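Leucine-rich repeat protein (Bacteroides thetaiotaomicron, PDB 4ECN) is of unknown function but, as an extracellular leucine-rich repeat protein with two DUF4458 domains, probably binds other proteins. Local coordinates at residues A[300-305]-A[315-320]; A[369-374]-A[452-457]. One frame throughout, in Å; residues are numbered along the deposited sequence.

Interaction 1: A[300-305]-A[315-320]; sequences LNWNFN and PGVDLD. With NA (sodium ion), chain B.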
loop_
_atom_site.group_PDB
_atom_site.type_symbol
_atom_site.label_atom_id
_atom_site.label_comp_id
_atom_site.label_asym_id
_atom_site.label_seq_id
_atom_site.Cartn_x
_atom_site.Cartn_y
_atom_site.Cartn_z
ATOM N N LEU A 300 -7.651 2.929 15.175
ATOM C CA LEU A 300 -6.736 1.806 15.281
ATOM C C LEU A 300 -7.352 0.463 14.932
ATOM O O LEU A 300 -6.613 -0.476 14.593
ATOM C CB LEU A 300 -6.244 1.695 16.732
ATOM C CG LEU A 300 -5.390 2.811 17.286
ATOM C CD1 LEU A 300 -5.093 2.553 18.746
ATOM C CD2 LEU A 300 -4.098 2.952 16.504
ATOM N N ASN A 301 -8.681 0.320 15.119
ATOM C CA ASN A 301 -9.309 -0.992 14.971
ATOM C C ASN A 301 -10.789 -0.888 14.717
ATOM O O ASN A 301 -11.362 0.205 14.800
ATOM C CB ASN A 301 -9.081 -1.750 16.308
ATOM C CG ASN A 301 -9.243 -3.232 16.339
ATOM O OD1 ASN A 301 -9.783 -3.864 15.435
ATOM N ND2 ASN A 301 -8.779 -3.814 17.422
ATOM N N TRP A 302 -11.411 -2.041 14.417
ATOM C CA TRP A 302 -12.851 -2.186 14.314
ATOM C C TRP A 302 -13.476 -2.118 15.697
ATOM O O TRP A 302 -12.768 -2.230 16.702
ATOM C CB TRP A 302 -13.214 -3.504 13.648
ATOM C CG TRP A 302 -13.026 -3.544 12.168
ATOM C CD1 TRP A 302 -12.528 -2.561 11.367
ATOM C CD2 TRP A 302 -13.335 -4.648 11.313
ATOM N NE1 TRP A 302 -12.497 -2.991 10.059
ATOM C CE2 TRP A 302 -13.005 -4.264 9.997
ATOM C CE3 TRP A 302 -13.886 -5.924 11.529
ATOM C CZ2 TRP A 302 -13.189 -5.115 8.904
ATOM C CZ3 TRP A 302 -14.081 -6.765 10.443
ATOM C CH2 TRP A 302 -13.713 -6.366 9.151
ATOM N N ASN A 303 -14.795 -1.939 15.759
ATOM C CA ASN A 303 -15.483 -1.861 17.038
ATOM C C ASN A 303 -16.836 -2.568 16.966
ATOM O O ASN A 303 -17.664 -2.229 16.118
ATOM C CB ASN A 303 -15.658 -0.399 17.447
ATOM C CG ASN A 303 -16.367 -0.169 18.759
ATOM O OD1 ASN A 303 -16.217 -0.926 19.739
ATOM N ND2 ASN A 303 -17.095 0.943 18.811
ATOM N N PHE A 304 -17.046 -3.547 17.867
ATOM C CA PHE A 304 -18.291 -4.314 17.963
ATOM C C PHE A 304 -18.982 -4.056 19.330
ATOM O O PHE A 304 -19.962 -4.722 19.655
ATOM C CB PHE A 304 -18.028 -5.822 17.733
ATOM C CG PHE A 304 -17.496 -6.137 16.351
ATOM C CD1 PHE A 304 -18.355 -6.241 15.262
ATOM C CD2 PHE A 304 -16.132 -6.311 16.134
ATOM C CE1 PHE A 304 -17.860 -6.513 13.982
ATOM C CE2 PHE A 304 -15.638 -6.588 14.852
ATOM C CZ PHE A 304 -16.504 -6.677 13.787
ATOM N N ASN A 305 -18.502 -3.064 20.108
ATOM C CA ASN A 305 -19.097 -2.694 21.405
ATOM C C ASN A 305 -20.118 -1.584 21.165
ATOM O O ASN A 305 -20.059 -0.489 21.734
ATOM C CB ASN A 305 -18.020 -2.281 22.412
ATOM C CG ASN A 305 -16.954 -3.308 22.579
ATOM O OD1 ASN A 305 -15.769 -3.021 22.397
ATOM N ND2 ASN A 305 -17.363 -4.553 22.786
ATOM N N PRO A 315 -13.879 0.964 9.895
ATOM C CA PRO A 315 -12.818 1.490 9.013
ATOM C C PRO A 315 -12.314 0.374 8.089
ATOM O O PRO A 315 -11.935 -0.713 8.568
ATOM C CB PRO A 315 -11.754 1.988 9.991
ATOM C CG PRO A 315 -11.993 1.231 11.257
ATOM C CD PRO A 315 -13.453 0.951 11.315
ATOM N N GLY A 316 -12.432 0.613 6.778
ATOM C CA GLY A 316 -12.078 -0.357 5.738
ATOM C C GLY A 316 -13.268 -1.073 5.103
ATOM O O GLY A 316 -13.129 -1.692 4.036
ATOM N N VAL A 317 -14.458 -0.992 5.754
ATOM C CA VAL A 317 -15.690 -1.625 5.280
ATOM C C VAL A 317 -16.538 -0.570 4.586
ATOM O O VAL A 317 -16.785 0.509 5.137
ATOM C CB VAL A 317 -16.501 -2.357 6.394
ATOM C CG1 VAL A 317 -17.802 -2.925 5.849
ATOM C CG2 VAL A 317 -15.684 -3.454 7.058
ATOM N N ASP A 318 -16.987 -0.923 3.368
ATOM C CA ASP A 318 -17.852 -0.147 2.483
ATOM C C ASP A 318 -19.200 -0.931 2.329
ATOM O O ASP A 318 -19.202 -2.162 2.205
ATOM C CB ASP A 318 -17.148 0.146 1.130
ATOM C CG ASP A 318 -15.771 0.801 1.256
ATOM O OD1 ASP A 318 -15.716 2.043 1.436
ATOM O OD2 ASP A 318 -14.737 0.062 1.176
ATOM N N LEU A 319 -20.335 -0.211 2.450
ATOM C CA LEU A 319 -21.675 -0.796 2.420
ATOM C C LEU A 319 -22.533 -0.225 1.309
ATOM O O LEU A 319 -22.239 0.863 0.783
ATOM C CB LEU A 319 -22.415 -0.561 3.760
ATOM C CG LEU A 319 -21.734 -0.945 5.072
ATOM C CD1 LEU A 319 -22.498 -0.400 6.234
ATOM C CD2 LEU A 319 -21.545 -2.443 5.202
ATOM N N ASP A 320 -23.612 -0.959 0.972
ATOM C CA ASP A 320 -24.579 -0.509 -0.005
ATOM C C ASP A 320 -25.759 0.125 0.754
ATOM O O ASP A 320 -25.834 0.020 1.986
ATOM C CB ASP A 320 -25.024 -1.635 -0.970
ATOM C CG ASP A 320 -25.833 -2.818 -0.453
ATOM O OD1 ASP A 320 -26.539 -2.664 0.574
ATOM O OD2 ASP A 320 -25.854 -3.864 -1.141
HETATM NA NA NA B . -16.430 2.616 6.684
#
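Trp-302 reaches across from the loop 300-305 to Pro-315 and Val-317, and its indole carries most of this contact. From CB the side chain starts with CG set opposite the carbonyl carbon and beside the backbone N (chi1 -76°), which swings the five-membered ring toward the proline. CD1 lies 3.6 Å from CD of Pro-315. Next along that edge, NE1 donates to Pro-315 O at 2.8 Å; the bond is bent, with an N-H...O angle of 145°, although the oxygen lies close to the indole plane, 11° out of it. Farther along the six-membered ring, CZ2 of Trp-302 lies 3.5 Å from CG2 of Val-317; the methyl stands oblique to the ring plane, and the side chains as a whole cross at about a right angle. The buried indole N-H is thus satisfied by a main-chain carbonyl, which fixes the direction of the ring edge, with apolar contacts at CD1 and CZ2 beside it. The neighbouring CG of Pro-315 lies 3.7 Å from Asn-301 O. Asn-301 OD1 accepts from the backbone N of Trp-302 and from Trp-278 NE1, while ND2 donates to Gly-283 O, tying the segment to helix 266-280 and the loop after it.

Val-317 O binds the sodium ion at 2.6 Å, sharing it with Gln-314 O. Around the indole gather Leu-274 and Trp-278 of helix 266-280, Leu-328 of strand 325-329, and the rings of Trp-286 and Phe-333, which meet it edge-to-face; edge strand 317-319 pairs antiparallel with 325-329, consistent with an N-terminal cap on the solenoid.

Interaction 2: A[369-374]-A[452-457]; sequences EELTPD and IIYFAN
This is a purely apolar contact in which a loop side chain is laid over strand 452-456 of the leucine-rich repeat sheet, on the face that is concave in this fold. Leu-371 supplies nearly all of the loop's side, and every close contact. Its CG stands opposite the backbone N (chi1 -156°), and the two methyls then part company. CD2 meets CG2 of Ile-452 at 3.8 Å, branch against branch, while CD1 comes more loosely, 4.3 Å from CE1 of Tyr-454 and oblique to that ring. Ile-452 and Tyr-454 both point toward the loop and hold variable positions of the LxxLxL pattern, on the concave face, while Ile-453 and Phe-455 take consensus positions and point to the solenoid interior. Leu-371 therefore rests across two neighbouring positions of one strand face. Beyond it, Asp-374 OD1 bonds to Gln-451 NE2 just before the strand, and Glu-369 forms salt bridges with Arg-379 and Arg-382. Ile-383 of helix 377-384 touches both Leu-371 and Tyr-454, Val-351 of strand 351-353 adjoins Leu-371, and strand 495-499 flanks 452-456 on its other side.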
loop_
_atom_site.group_PDB
_atom_site.type_symbol
_atom_site.label_atom_id
_atom_site.label_comp_id
_atom_site.label_asym_id
_atom_site.label_seq_id
_atom_site.Cartn_x
_atom_site.Cartn_y
_atom_site.Cartn_z
ATOM N N GLU A 369 -6.216 8.144 -2.925
ATOM C CA GLU A 369 -7.539 7.536 -3.093
ATOM C C GLU A 369 -7.536 6.089 -2.632
ATOM O O GLU A 369 -6.491 5.484 -2.371
ATOM C CB GLU A 369 -8.133 7.650 -4.509
ATOM C CG GLU A 369 -7.191 7.442 -5.684
ATOM C CD GLU A 369 -7.898 7.708 -6.998
ATOM O OE1 GLU A 369 -8.754 8.625 -7.047
ATOM O OE2 GLU A 369 -7.638 6.956 -7.965
ATOM N N GLU A 370 -8.749 5.597 -2.405
ATOM C CA GLU A 370 -9.010 4.277 -1.870
ATOM C C GLU A 370 -9.571 3.365 -2.962
ATOM O O GLU A 370 -9.941 3.818 -4.048
ATOM C CB GLU A 370 -9.998 4.428 -0.691
ATOM C CG GLU A 370 -9.929 3.357 0.394
ATOM C CD GLU A 370 -10.750 3.673 1.639
ATOM O OE1 GLU A 370 -10.702 4.839 2.110
ATOM O OE2 GLU A 370 -11.405 2.742 2.168
ATOM N N LEU A 371 -9.577 2.075 -2.677
ATOM C CA LEU A 371 -10.122 1.053 -3.546
ATOM C C LEU A 371 -11.600 0.947 -3.215
ATOM O O LEU A 371 -11.950 0.703 -2.053
ATOM C CB LEU A 371 -9.347 -0.241 -3.298
ATOM C CG LEU A 371 -9.350 -1.236 -4.409
ATOM C CD1 LEU A 371 -8.138 -1.051 -5.270
ATOM C CD2 LEU A 371 -9.282 -2.618 -3.843
ATOM N N THR A 372 -12.473 1.269 -4.172
ATOM C CA THR A 372 -13.910 1.290 -3.879
ATOM C C THR A 372 -14.727 0.473 -4.870
ATOM O O THR A 372 -14.301 0.279 -6.008
ATOM C CB THR A 372 -14.461 2.737 -3.877
ATOM O OG1 THR A 372 -14.185 3.364 -5.133
ATOM C CG2 THR A 372 -13.963 3.570 -2.701
ATOM N N PRO A 373 -15.945 0.032 -4.479
ATOM C CA PRO A 373 -16.761 -0.726 -5.422
ATOM C C PRO A 373 -17.240 0.146 -6.578
ATOM O O PRO A 373 -17.496 1.349 -6.409
ATOM C CB PRO A 373 -17.934 -1.213 -4.563
ATOM C CG PRO A 373 -17.503 -1.023 -3.140
ATOM C CD PRO A 373 -16.628 0.160 -3.172
ATOM N N ASP A 374 -17.345 -0.493 -7.768
ATOM C CA ASP A 374 -17.833 0.052 -9.037
ATOM C C ASP A 374 -17.134 1.370 -9.364
ATOM O O ASP A 374 -17.725 2.445 -9.240
ATOM C CB ASP A 374 -19.357 0.232 -8.998
ATOM C CG ASP A 374 -20.120 -1.044 -8.733
ATOM O OD1 ASP A 374 -20.119 -1.935 -9.620
ATOM O OD2 ASP A 374 -20.762 -1.135 -7.663
ATOM N N ILE A 452 -12.124 -6.806 -7.710
ATOM C CA ILE A 452 -10.711 -6.650 -7.368
ATOM C C ILE A 452 -10.394 -7.400 -6.063
ATOM O O ILE A 452 -11.122 -7.234 -5.085
ATOM C CB ILE A 452 -10.384 -5.128 -7.242
ATOM C CG1 ILE A 452 -10.691 -4.349 -8.533
ATOM C CG2 ILE A 452 -8.949 -4.904 -6.835
ATOM C CD1 ILE A 452 -10.840 -2.913 -8.310
ATOM N N ILE A 453 -9.310 -8.217 -6.052
ATOM C CA ILE A 453 -8.838 -8.959 -4.874
ATOM C C ILE A 453 -7.315 -8.683 -4.724
ATOM O O ILE A 453 -6.558 -8.835 -5.681
ATOM C CB ILE A 453 -9.198 -10.478 -4.875
ATOM C CG1 ILE A 453 -8.987 -11.104 -3.492
ATOM C CG2 ILE A 453 -8.517 -11.286 -5.977
ATOM C CD1 ILE A 453 -9.798 -12.344 -3.241
ATOM N N TYR A 454 -6.904 -8.209 -3.534
ATOM C CA TYR A 454 -5.519 -7.880 -3.217
ATOM C C TYR A 454 -5.021 -8.685 -2.014
ATOM O O TYR A 454 -5.647 -8.697 -0.950
ATOM C CB TYR A 454 -5.358 -6.368 -2.930
ATOM C CG TYR A 454 -5.069 -5.454 -4.112
ATOM C CD1 TYR A 454 -5.933 -5.388 -5.196
ATOM C CD2 TYR A 454 -4.034 -4.527 -4.061
ATOM C CE1 TYR A 454 -5.703 -4.513 -6.259
ATOM C CE2 TYR A 454 -3.795 -3.643 -5.118
ATOM C CZ TYR A 454 -4.648 -3.623 -6.205
ATOM O OH TYR A 454 -4.411 -2.773 -7.264
ATOM N N PHE A 455 -3.909 -9.405 -2.230
ATOM C CA PHE A 455 -3.125 -10.167 -1.257
ATOM C C PHE A 455 -1.742 -9.662 -1.285
ATOM O O PHE A 455 -1.169 -9.575 -2.372
ATOM C CB PHE A 455 -3.115 -11.662 -1.551
ATOM C CG PHE A 455 -4.423 -12.362 -1.763
ATOM C CD1 PHE A 455 -5.100 -12.935 -0.694
ATOM C CD2 PHE A 455 -4.914 -12.567 -3.045
ATOM C CE1 PHE A 455 -6.284 -13.639 -0.897
ATOM C CE2 PHE A 455 -6.088 -13.278 -3.250
ATOM C CZ PHE A 455 -6.772 -13.802 -2.173
ATOM N N ALA A 456 -1.165 -9.328 -0.141
ATOM C CA ALA A 456 0.221 -8.879 -0.145
ATOM C C ALA A 456 0.827 -8.980 1.233
ATOM O O ALA A 456 0.113 -8.915 2.235
ATOM C CB ALA A 456 0.334 -7.451 -0.663
ATOM N N ASN A 457 2.158 -9.171 1.260
ATOM C CA ASN A 457 3.040 -9.229 2.426
ATOM C C ASN A 457 2.522 -10.188 3.481
ATOM O O ASN A 457 2.496 -9.848 4.670
ATOM C CB ASN A 457 3.192 -7.847 3.015
ATOM C CG ASN A 457 3.320 -6.764 1.987
ATOM O OD1 ASN A 457 4.308 -6.687 1.255
ATOM N ND2 ASN A 457 2.303 -5.925 1.902
#

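How the interactions relate
Both contacts bring a loop to the same mixed sheet, interaction 1 at the approach to edge strand 317-319, and interaction 2 at an inner strand, 452-456, with strands 325-329 and 351-353 intervening. Their centres lie 16 Å apart and they follow one another along the chain without touching. Interaction 1, only partly buried, is mixed in chemistry: an indole hydrogen bond, apolar packing and a sodium ion held by main-chain oxygens where the sheet ends. Interaction 2 is buried nearer the middle of the chain and relies on aliphatic and aromatic carbon alone. Helix 266-280 borders the first contact, helix 377-384 the second.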